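Drep2 (Drosophila melanogaster, PDB 4D2K) probably takes part in apoptotic DNA fragmentation, its CIDE domain binding copies of itself to build higher-order assemblies. Local coordinates at residues A[7-15]-A[24-33]; A[43-54]-A[73-84]. All blocks are in the same frame, centred on the assembly; numbering follows the deposited sequence.

Interaction 1. Residues A[7-15]-A[24-33]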
loop_
_atom_site.group_PDB
_atom_site.type_symbol
_atom_site.label_atom_id
_atom_site.label_comp_id
_atom_site.label_asym_id
_atom_site.label_seq_id
_atom_site.Cartn_x
_atom_site.Cartn_y
_atom_site.Cartn_z
ATOM N N ARG A 7 8.578 -2.071 -14.956
ATOM C CA ARG A 7 8.250 -1.383 -16.197
ATOM C C ARG A 7 6.739 -1.136 -16.365
ATOM O O ARG A 7 5.957 -2.028 -16.689
ATOM C CB ARG A 7 8.821 -2.161 -17.389
ATOM C CG ARG A 7 8.374 -3.610 -17.468
ATOM C CD ARG A 7 9.000 -4.347 -18.650
ATOM N NE ARG A 7 8.591 -3.784 -19.937
ATOM C CZ ARG A 7 8.982 -4.248 -21.121
ATOM N NH1 ARG A 7 9.783 -5.304 -21.201
ATOM N NH2 ARG A 7 8.553 -3.665 -22.231
ATOM N N GLY A 8 6.349 0.106 -16.115
ATOM C CA GLY A 8 4.991 0.583 -16.296
ATOM C C GLY A 8 3.990 0.221 -15.210
ATOM O O GLY A 8 4.346 0.108 -14.037
ATOM N N LYS A 9 2.751 -0.048 -15.606
ATOM C CA LYS A 9 1.717 -0.353 -14.630
ATOM C C LYS A 9 1.876 -1.787 -14.135
ATOM O O LYS A 9 2.095 -2.699 -14.933
ATOM C CB LYS A 9 0.328 -0.161 -15.250
ATOM C CG LYS A 9 0.064 1.219 -15.876
ATOM C CD LYS A 9 -0.162 2.340 -14.878
ATOM C CE LYS A 9 -0.361 3.651 -15.636
ATOM N NZ LYS A 9 -0.835 4.779 -14.789
ATOM N N ARG A 10 1.719 -2.002 -12.834
ATOM C CA ARG A 10 1.911 -3.343 -12.275
ATOM C C ARG A 10 0.802 -3.597 -11.253
ATOM O O ARG A 10 0.350 -2.660 -10.595
ATOM C CB ARG A 10 3.306 -3.463 -11.626
ATOM C CG ARG A 10 3.452 -2.644 -10.340
ATOM C CD ARG A 10 4.890 -2.460 -9.875
ATOM N NE ARG A 10 5.651 -1.606 -10.793
ATOM C CZ ARG A 10 6.977 -1.498 -10.789
ATOM N NH1 ARG A 10 7.689 -2.181 -9.906
ATOM N NH2 ARG A 10 7.586 -0.699 -11.655
ATOM N N PRO A 11 0.397 -4.860 -11.073
ATOM C CA PRO A 11 -0.608 -5.179 -10.051
ATOM C C PRO A 11 0.057 -5.242 -8.694
ATOM O O PRO A 11 1.193 -5.710 -8.624
ATOM C CB PRO A 11 -1.120 -6.557 -10.464
ATOM C CG PRO A 11 0.022 -7.163 -11.244
ATOM C CD PRO A 11 0.749 -6.023 -11.904
ATOM N N LEU A 12 -0.612 -4.730 -7.658
ATOM C CA LEU A 12 -0.161 -4.837 -6.272
ATOM C C LEU A 12 -1.407 -5.091 -5.432
ATOM O O LEU A 12 -2.515 -4.744 -5.871
ATOM C CB LEU A 12 0.558 -3.557 -5.816
ATOM C CG LEU A 12 1.853 -3.195 -6.560
ATOM C CD1 LEU A 12 2.384 -1.826 -6.142
ATOM C CD2 LEU A 12 2.903 -4.286 -6.392
ATOM N N LYS A 13 -1.246 -5.692 -4.246
ATOM C CA LYS A 13 -2.389 -5.932 -3.358
ATOM C C LYS A 13 -2.335 -4.965 -2.163
ATOM O O LYS A 13 -1.304 -4.828 -1.502
ATOM C CB LYS A 13 -2.418 -7.392 -2.878
ATOM C CG LYS A 13 -2.734 -8.435 -4.001
ATOM C CD LYS A 13 -2.431 -9.885 -3.521
ATOM C CE LYS A 13 -2.777 -10.968 -4.581
ATOM N NZ LYS A 13 -2.426 -12.369 -4.135
ATOM N N ILE A 14 -3.452 -4.323 -1.854
ATOM C CA ILE A 14 -3.451 -3.328 -0.808
ATOM C C ILE A 14 -4.558 -3.681 0.174
ATOM O O ILE A 14 -5.744 -3.746 -0.159
ATOM C CB ILE A 14 -3.589 -1.879 -1.378
ATOM C CG1 ILE A 14 -3.392 -0.841 -0.274
ATOM C CG2 ILE A 14 -4.935 -1.646 -2.039
ATOM C CD1 ILE A 14 -1.938 -0.598 0.096
ATOM N N TRP A 15 -4.129 -4.011 1.385
ATOM C CA TRP A 15 -5.039 -4.458 2.419
ATOM C C TRP A 15 -5.040 -3.449 3.575
ATOM O O TRP A 15 -4.035 -2.760 3.812
ATOM C CB TRP A 15 -4.599 -5.826 2.934
ATOM C CG TRP A 15 -4.587 -6.933 1.928
ATOM C CD1 TRP A 15 -4.898 -6.846 0.612
ATOM C CD2 TRP A 15 -4.209 -8.296 2.163
ATOM N NE1 TRP A 15 -4.759 -8.072 0.011
ATOM C CE2 TRP A 15 -4.335 -8.978 0.943
ATOM C CE3 TRP A 15 -3.774 -9.002 3.287
ATOM C CZ2 TRP A 15 -4.047 -10.349 0.815
ATOM C CZ3 TRP A 15 -3.478 -10.364 3.152
ATOM C CH2 TRP A 15 -3.617 -11.015 1.929
ATOM N N GLY A 24 -7.188 -4.890 -4.951
ATOM C CA GLY A 24 -6.135 -5.047 -5.924
ATOM C C GLY A 24 -6.044 -3.736 -6.668
ATOM O O GLY A 24 -7.069 -3.140 -7.003
ATOM N N VAL A 25 -4.820 -3.278 -6.924
ATOM C CA VAL A 25 -4.637 -2.037 -7.648
ATOM C C VAL A 25 -3.627 -2.280 -8.718
ATOM O O VAL A 25 -2.818 -3.205 -8.629
ATOM C CB VAL A 25 -4.151 -0.876 -6.731
ATOM C CG1 VAL A 25 -5.180 -0.559 -5.648
ATOM C CG2 VAL A 25 -2.769 -1.202 -6.135
ATOM N N VAL A 26 -3.648 -1.418 -9.722
ATOM C CA VAL A 26 -2.676 -1.481 -10.794
ATOM C C VAL A 26 -2.090 -0.102 -10.970
ATOM O O VAL A 26 -2.802 0.822 -11.343
ATOM C CB VAL A 26 -3.302 -1.959 -12.115
ATOM C CG1 VAL A 26 -2.230 -2.002 -13.216
ATOM C CG2 VAL A 26 -3.933 -3.320 -11.936
ATOM N N VAL A 27 -0.789 0.036 -10.701
ATOM C CA VAL A 27 -0.157 1.354 -10.613
ATOM C C VAL A 27 1.267 1.355 -11.163
ATOM O O VAL A 27 1.962 0.327 -11.140
ATOM C CB VAL A 27 -0.117 1.873 -9.150
ATOM C CG1 VAL A 27 -1.551 2.110 -8.601
ATOM C CG2 VAL A 27 0.646 0.897 -8.272
ATOM N N GLY A 28 1.698 2.518 -11.655
ATOM C CA GLY A 28 3.035 2.678 -12.201
ATOM C C GLY A 28 4.047 3.317 -11.274
ATOM O O GLY A 28 5.248 3.134 -11.459
ATOM N N THR A 29 3.572 4.087 -10.295
ATOM C CA THR A 29 4.447 4.867 -9.410
ATOM C C THR A 29 4.013 4.805 -7.941
ATOM O O THR A 29 2.846 4.523 -7.626
ATOM C CB THR A 29 4.482 6.384 -9.793
ATOM O OG1 THR A 29 3.181 6.930 -9.570
ATOM C CG2 THR A 29 4.867 6.623 -11.268
ATOM N N PHE A 30 4.946 5.121 -7.047
ATOM C CA PHE A 30 4.642 5.157 -5.622
ATOM C C PHE A 30 3.539 6.168 -5.293
ATOM O O PHE A 30 2.638 5.886 -4.494
ATOM C CB PHE A 30 5.905 5.461 -4.819
ATOM C CG PHE A 30 5.641 5.658 -3.357
ATOM C CD1 PHE A 30 5.297 4.592 -2.544
ATOM C CD2 PHE A 30 5.731 6.927 -2.800
ATOM C CE1 PHE A 30 5.037 4.788 -1.209
ATOM C CE2 PHE A 30 5.474 7.134 -1.466
ATOM C CZ PHE A 30 5.122 6.066 -0.666
ATOM N N GLU A 31 3.530 7.289 -5.999
ATOM C CA GLU A 31 2.573 8.337 -5.696
ATOM C C GLU A 31 1.173 7.855 -6.095
ATOM O O GLU A 31 0.175 8.027 -5.365
ATOM C CB GLU A 31 2.950 9.619 -6.460
ATOM C CG GLU A 31 4.276 10.323 -6.029
ATOM C CD GLU A 31 5.580 9.565 -6.372
ATOM O OE1 GLU A 31 5.698 8.950 -7.464
ATOM O OE2 GLU A 31 6.507 9.599 -5.530
ATOM N N GLU A 32 1.131 7.153 -7.222
ATOM C CA GLU A 32 -0.087 6.538 -7.712
ATOM C C GLU A 32 -0.486 5.380 -6.785
ATOM O O GLU A 32 -1.679 5.122 -6.579
ATOM C CB GLU A 32 0.122 6.092 -9.167
ATOM C CG GLU A 32 -1.108 5.649 -9.932
ATOM C CD GLU A 32 -0.747 5.152 -11.329
ATOM O OE1 GLU A 32 0.182 5.734 -11.939
ATOM O OE2 GLU A 32 -1.357 4.167 -11.801
ATOM N N LEU A 33 0.501 4.691 -6.214
ATOM C CA LEU A 33 0.184 3.683 -5.206
ATOM C C LEU A 33 -0.607 4.310 -4.066
ATOM O O LEU A 33 -1.636 3.765 -3.673
ATOM C CB LEU A 33 1.449 2.999 -4.672
ATOM C CG LEU A 33 1.208 2.135 -3.428
ATOM C CD1 LEU A 33 0.187 1.048 -3.698
ATOM C CD2 LEU A 33 2.508 1.486 -3.014
#
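R10 pairs with V27, and L12 with V25, in the N-terminal beta hairpin of the ubiquitin-like CIDE-N domain, whose two strands run antiparallel. Each pair exchanges two backbone bonds: R10 N reaches V27 O at 2.9 Å, V27 N returns to R10 O, and the L12 and V25 amides and carbonyls do the same one pair further on. P11, lacking an N-H, sits at a non-hydrogen-bonded position opposite V26, where it costs the hairpin no donor. L12 CD1 lies 3.9 Å from V27 CG2, the two side chains crossing at about a right angle, and F66 of helix 63-67 closes over both.

Where the hairpin runs into helix 30-40, charge takes over. E32 keeps CG anti to its own N (chi1 -170°) and extends to the salt bridge, its OE2 taking K9 NZ at 3.1 Å on the syn side; OE1 is held only weakly, and OE2 also receives a weak bond from G28 N. Cutting E32 back to an alanine is likely to leave the K9 ammonium without its carboxylate mate and G28 N without that weak acceptor. T29, the N-cap of the helix, takes E32 N on OG1 at 3.1 Å. R10 is unevenly served: NH1 donates to R67 O, whereas the buried NE finds no acceptor, its nearest atom across the hairpin being V27 O at 4.2 Å.

Interaction 2. Residues A[43-54]-A[73-84]; sequences VPASEPVRVVLE and TVLLLLRQGERW
R50 faces L78 and V52 faces L76 as hydrogen-bonded antiparallel pairs, joining strand 49-53 to strand 74-79, the central strand of the ubiquitin-like sheet. V51 and L77 turn to the side where helix 30-40 packs; on the other side V52 CG1 meets L78 CD1 at 3.9 Å.

R79, at the start of the type I' turn to E82, is worth following outward. Its CB lies 3.4 Å from E47 OE2. CG stands between the backbone N and the carbonyl carbon (chi1 39°), a rotation that carries the chain across the end of E47. CD then brushes V43 CG2 at 3.9 Å. NE donates to E47 OE2 at 2.9 Å, on its syn side, through a bent bond of 130°. At the tip NH2 comes to 2.6 Å from E47 OE1, completing a bidentate salt bridge, although the carboxylate and guanidinium planes are 54° apart rather than flat to each other. NH1 turns to V43 instead, and V43 CG1 rests over the centre of one guanidinium face, 4.3 Å above it. The same turn takes a bond from R50 NH2 on E82 O, in the guanidinium plane.

Beyond the turn the chain doubles back to the far end of strand 49-53, where E54 N binds V74 O. There W84 NE1 donates to E54 O at 3.0 Å, the oxygen lying near the indole plane at the ring edge.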
loop_
_atom_site.group_PDB
_atom_site.type_symbol
_atom_site.label_atom_id
_atom_site.label_comp_id
_atom_site.label_asym_id
_atom_site.label_seq_id
_atom_site.Cartn_x
_atom_site.Cartn_y
_atom_site.Cartn_z
ATOM N N VAL A 43 -10.277 5.931 1.910
ATOM C CA VAL A 43 -9.569 6.933 2.683
ATOM C C VAL A 43 -9.629 8.264 1.929
ATOM O O VAL A 43 -9.340 8.309 0.727
ATOM C CB VAL A 43 -8.082 6.524 2.891
ATOM C CG1 VAL A 43 -7.298 7.603 3.647
ATOM C CG2 VAL A 43 -7.978 5.156 3.584
ATOM N N PRO A 44 -10.012 9.352 2.627
ATOM C CA PRO A 44 -10.141 10.650 1.952
ATOM C C PRO A 44 -8.803 11.017 1.332
ATOM O O PRO A 44 -7.765 10.728 1.933
ATOM C CB PRO A 44 -10.522 11.616 3.080
ATOM C CG PRO A 44 -11.065 10.762 4.179
ATOM C CD PRO A 44 -10.754 9.310 3.898
ATOM N N ALA A 45 -8.827 11.609 0.143
ATOM C CA ALA A 45 -7.613 11.757 -0.654
ATOM C C ALA A 45 -6.523 12.593 -0.009
ATOM O O ALA A 45 -5.337 12.346 -0.232
ATOM C CB ALA A 45 -7.963 12.353 -2.009
ATOM N N SER A 46 -6.912 13.561 0.807
ATOM C CA SER A 46 -5.930 14.433 1.442
ATOM C C SER A 46 -5.184 13.749 2.582
ATOM O O SER A 46 -4.021 14.066 2.840
ATOM C CB SER A 46 -6.604 15.711 1.959
ATOM O OG SER A 46 -7.557 15.403 2.967
ATOM N N GLU A 47 -5.836 12.781 3.223
ATOM C CA GLU A 47 -5.355 12.234 4.493
ATOM C C GLU A 47 -4.039 11.490 4.343
ATOM O O GLU A 47 -3.882 10.682 3.426
ATOM C CB GLU A 47 -6.406 11.305 5.091
ATOM C CG GLU A 47 -5.970 10.639 6.379
ATOM C CD GLU A 47 -6.992 9.665 6.919
ATOM O OE1 GLU A 47 -8.191 9.827 6.609
ATOM O OE2 GLU A 47 -6.593 8.727 7.643
ATOM N N PRO A 48 -3.091 11.735 5.267
ATOM C CA PRO A 48 -1.825 11.024 5.096
ATOM C C PRO A 48 -1.885 9.608 5.635
ATOM O O PRO A 48 -2.650 9.278 6.561
ATOM C CB PRO A 48 -0.833 11.876 5.899
ATOM C CG PRO A 48 -1.704 12.874 6.716
ATOM C CD PRO A 48 -3.130 12.477 6.536
ATOM N N VAL A 49 -1.061 8.767 5.024
ATOM C CA VAL A 49 -1.069 7.339 5.292
ATOM C C VAL A 49 0.364 6.839 5.222
ATOM O O VAL A 49 1.271 7.525 4.726
ATOM C CB VAL A 49 -1.951 6.537 4.268
ATOM C CG1 VAL A 49 -3.402 6.990 4.315
ATOM C CG2 VAL A 49 -1.412 6.692 2.845
ATOM N N ARG A 50 0.564 5.632 5.710
ATOM C CA ARG A 50 1.824 4.960 5.536
ATOM C C ARG A 50 1.570 3.642 4.788
ATOM O O ARG A 50 0.504 3.058 4.894
ATOM C CB ARG A 50 2.464 4.759 6.908
ATOM C CG ARG A 50 3.010 6.063 7.480
ATOM C CD ARG A 50 3.200 6.018 8.987
ATOM N NE ARG A 50 1.951 5.692 9.672
ATOM C CZ ARG A 50 1.734 4.564 10.342
ATOM N NH1 ARG A 50 2.700 3.655 10.445
ATOM N NH2 ARG A 50 0.559 4.357 10.927
ATOM N N VAL A 51 2.538 3.188 4.011
ATOM C CA VAL A 51 2.393 1.915 3.315
ATOM C C VAL A 51 3.481 0.978 3.803
ATOM O O VAL A 51 4.642 1.360 3.852
ATOM C CB VAL A 51 2.467 2.091 1.782
ATOM C CG1 VAL A 51 2.418 0.739 1.095
ATOM C CG2 VAL A 51 1.320 2.985 1.298
ATOM N N VAL A 52 3.122 -0.236 4.188
ATOM C CA VAL A 52 4.145 -1.145 4.666
ATOM C C VAL A 52 3.980 -2.499 4.014
ATOM O O VAL A 52 2.904 -2.830 3.532
ATOM C CB VAL A 52 4.106 -1.321 6.231
ATOM C CG1 VAL A 52 4.320 0.005 6.946
ATOM C CG2 VAL A 52 2.792 -1.971 6.679
ATOM N N LEU A 53 5.044 -3.291 4.014
ATOM C CA LEU A 53 4.954 -4.661 3.536
ATOM C C LEU A 53 4.081 -5.452 4.500
ATOM O O LEU A 53 4.171 -5.280 5.720
ATOM C CB LEU A 53 6.341 -5.294 3.449
ATOM C CG LEU A 53 7.324 -4.773 2.403
ATOM C CD1 LEU A 53 8.604 -5.592 2.490
ATOM C CD2 LEU A 53 6.722 -4.896 1.016
ATOM N N GLU A 54 3.239 -6.318 3.964
ATOM C CA GLU A 54 2.407 -7.132 4.821
ATOM C C GLU A 54 3.257 -8.125 5.613
ATOM O O GLU A 54 2.910 -8.489 6.731
ATOM C CB GLU A 54 1.327 -7.868 4.012
ATOM C CG GLU A 54 0.278 -8.584 4.897
ATOM C CD GLU A 54 0.769 -9.911 5.434
ATOM O OE1 GLU A 54 1.610 -10.545 4.762
ATOM O OE2 GLU A 54 0.335 -10.321 6.530
ATOM N N THR A 73 2.817 -8.134 -4.775
ATOM C CA THR A 73 3.287 -7.969 -3.403
ATOM C C THR A 73 2.118 -7.438 -2.560
ATOM O O THR A 73 1.404 -6.519 -2.994
ATOM C CB THR A 73 4.484 -6.982 -3.307
ATOM O OG1 THR A 73 5.601 -7.501 -4.034
ATOM C CG2 THR A 73 4.887 -6.746 -1.868
ATOM N N VAL A 74 1.909 -8.050 -1.393
ATOM C CA VAL A 74 0.852 -7.626 -0.469
ATOM C C VAL A 74 1.345 -6.499 0.447
ATOM O O VAL A 74 2.322 -6.664 1.168
ATOM C CB VAL A 74 0.350 -8.796 0.403
ATOM C CG1 VAL A 74 -0.866 -8.356 1.240
ATOM C CG2 VAL A 74 0.007 -9.992 -0.459
ATOM N N LEU A 75 0.670 -5.360 0.387
ATOM C CA LEU A 75 0.996 -4.163 1.159
ATOM C C LEU A 75 -0.159 -3.816 2.103
ATOM O O LEU A 75 -1.307 -4.137 1.817
ATOM C CB LEU A 75 1.278 -2.978 0.228
ATOM C CG LEU A 75 2.412 -3.105 -0.792
ATOM C CD1 LEU A 75 2.447 -1.901 -1.749
ATOM C CD2 LEU A 75 3.750 -3.268 -0.062
ATOM N N LEU A 76 0.139 -3.197 3.241
ATOM C CA LEU A 76 -0.917 -2.685 4.106
ATOM C C LEU A 76 -0.864 -1.174 4.060
ATOM O O LEU A 76 0.208 -0.561 4.070
ATOM C CB LEU A 76 -0.770 -3.162 5.561
ATOM C CG LEU A 76 -0.621 -4.652 5.885
ATOM C CD1 LEU A 76 -0.687 -4.865 7.390
ATOM C CD2 LEU A 76 -1.660 -5.506 5.174
ATOM N N LEU A 77 -2.038 -0.573 4.037
ATOM C CA LEU A 77 -2.129 0.855 4.156
ATOM C C LEU A 77 -2.473 1.130 5.621
ATOM O O LEU A 77 -3.440 0.599 6.125
ATOM C CB LEU A 77 -3.185 1.393 3.195
ATOM C CG LEU A 77 -3.259 2.875 2.866
ATOM C CD1 LEU A 77 -3.931 3.039 1.524
ATOM C CD2 LEU A 77 -4.072 3.571 3.920
ATOM N N LEU A 78 -1.659 1.927 6.300
ATOM C CA LEU A 78 -1.887 2.293 7.701
ATOM C C LEU A 78 -2.295 3.744 7.798
ATOM O O LEU A 78 -1.593 4.626 7.286
ATOM C CB LEU A 78 -0.618 2.103 8.541
ATOM C CG LEU A 78 0.046 0.731 8.488
ATOM C CD1 LEU A 78 1.310 0.709 9.324
ATOM C CD2 LEU A 78 -0.925 -0.340 8.933
ATOM N N ARG A 79 -3.426 4.005 8.432
ATOM C CA ARG A 79 -3.828 5.385 8.689
ATOM C C ARG A 79 -3.866 5.657 10.190
ATOM O O ARG A 79 -3.812 4.726 10.998
ATOM C CB ARG A 79 -5.186 5.675 8.060
ATOM C CG ARG A 79 -6.180 4.519 8.168
ATOM C CD ARG A 79 -7.481 4.825 7.444
ATOM N NE ARG A 79 -7.940 6.181 7.728
ATOM C CZ ARG A 79 -9.142 6.646 7.407
ATOM N NH1 ARG A 79 -10.019 5.853 6.809
ATOM N NH2 ARG A 79 -9.476 7.895 7.702
ATOM N N GLN A 80 -3.929 6.937 10.548
ATOM C CA GLN A 80 -4.226 7.373 11.917
ATOM C C GLN A 80 -3.699 6.519 13.062
ATOM O O GLN A 80 -4.502 5.976 13.830
ATOM C CB GLN A 80 -5.747 7.453 12.108
ATOM C CG GLN A 80 -6.466 8.615 11.441
ATOM C CD GLN A 80 -7.936 8.638 11.818
ATOM O OE1 GLN A 80 -8.491 7.620 12.254
ATOM N NE2 GLN A 80 -8.570 9.797 11.671
ATOM N N GLY A 81 -2.389 6.351 13.177
ATOM C CA GLY A 81 -1.875 5.624 14.326
ATOM C C GLY A 81 -1.932 4.116 14.292
ATOM O O GLY A 81 -1.556 3.482 15.258
ATOM N N GLU A 82 -2.458 3.542 13.221
ATOM C CA GLU A 82 -2.473 2.090 13.077
ATOM C C GLU A 82 -1.026 1.665 12.886
ATOM O O GLU A 82 -0.239 2.396 12.290
ATOM C CB GLU A 82 -3.350 1.661 11.900
ATOM C CG GLU A 82 -4.827 1.967 12.110
ATOM C CD GLU A 82 -5.615 1.955 10.818
ATOM O OE1 GLU A 82 -5.037 1.626 9.767
ATOM O OE2 GLU A 82 -6.818 2.283 10.847
ATOM N N ARG A 83 -0.687 0.481 13.384
ATOM C CA ARG A 83 0.669 -0.031 13.311
ATOM C C ARG A 83 0.673 -1.407 12.676
ATOM O O ARG A 83 -0.360 -2.071 12.620
ATOM C CB ARG A 83 1.279 -0.100 14.709
ATOM C CG ARG A 83 1.445 1.258 15.350
ATOM C CD ARG A 83 2.382 1.203 16.544
ATOM N NE ARG A 83 3.401 2.253 16.476
ATOM C CZ ARG A 83 4.246 2.540 17.461
ATOM N NH1 ARG A 83 4.197 1.858 18.596
ATOM N NH2 ARG A 83 5.145 3.505 17.311
ATOM N N TRP A 84 1.819 -1.817 12.146
ATOM C CA TRP A 84 1.928 -3.163 11.619
ATOM C C TRP A 84 1.943 -4.196 12.742
ATOM O O TRP A 84 2.648 -4.017 13.714
ATOM C CB TRP A 84 3.194 -3.320 10.774
ATOM C CG TRP A 84 3.353 -4.710 10.275
ATOM C CD1 TRP A 84 2.812 -5.238 9.134
ATOM C CD2 TRP A 84 4.092 -5.768 10.893
ATOM N NE1 TRP A 84 3.171 -6.562 9.001
ATOM C CE2 TRP A 84 3.958 -6.912 10.068
ATOM C CE3 TRP A 84 4.864 -5.861 12.058
ATOM C CZ2 TRP A 84 4.566 -8.135 10.373
ATOM C CZ3 TRP A 84 5.469 -7.084 12.364
ATOM C CH2 TRP A 84 5.309 -8.203 11.526
#

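Overall arrangement
Both contacts belong to one sheet, and interaction 1 joins interaction 2 where strands 10-16 and 74-79 run side by side: K13 O and W15 N probably bond to L75 N and L75 O. Interaction 1 holds an outermost strand, 22-27, and carries on into helix 30-40, so its one salt bridge ties the residue just ahead of strand 10-16 to the first turn of the helix. Interaction 2 lies nearer the middle of the chain and buries more surface, with valines and leucines inside and its charged pair at the end near the 79-82 turn. The helix binds the two together, L33 of 24-33 setting CD2 against L75 CD1 of 73-84 beneath the shared sheet.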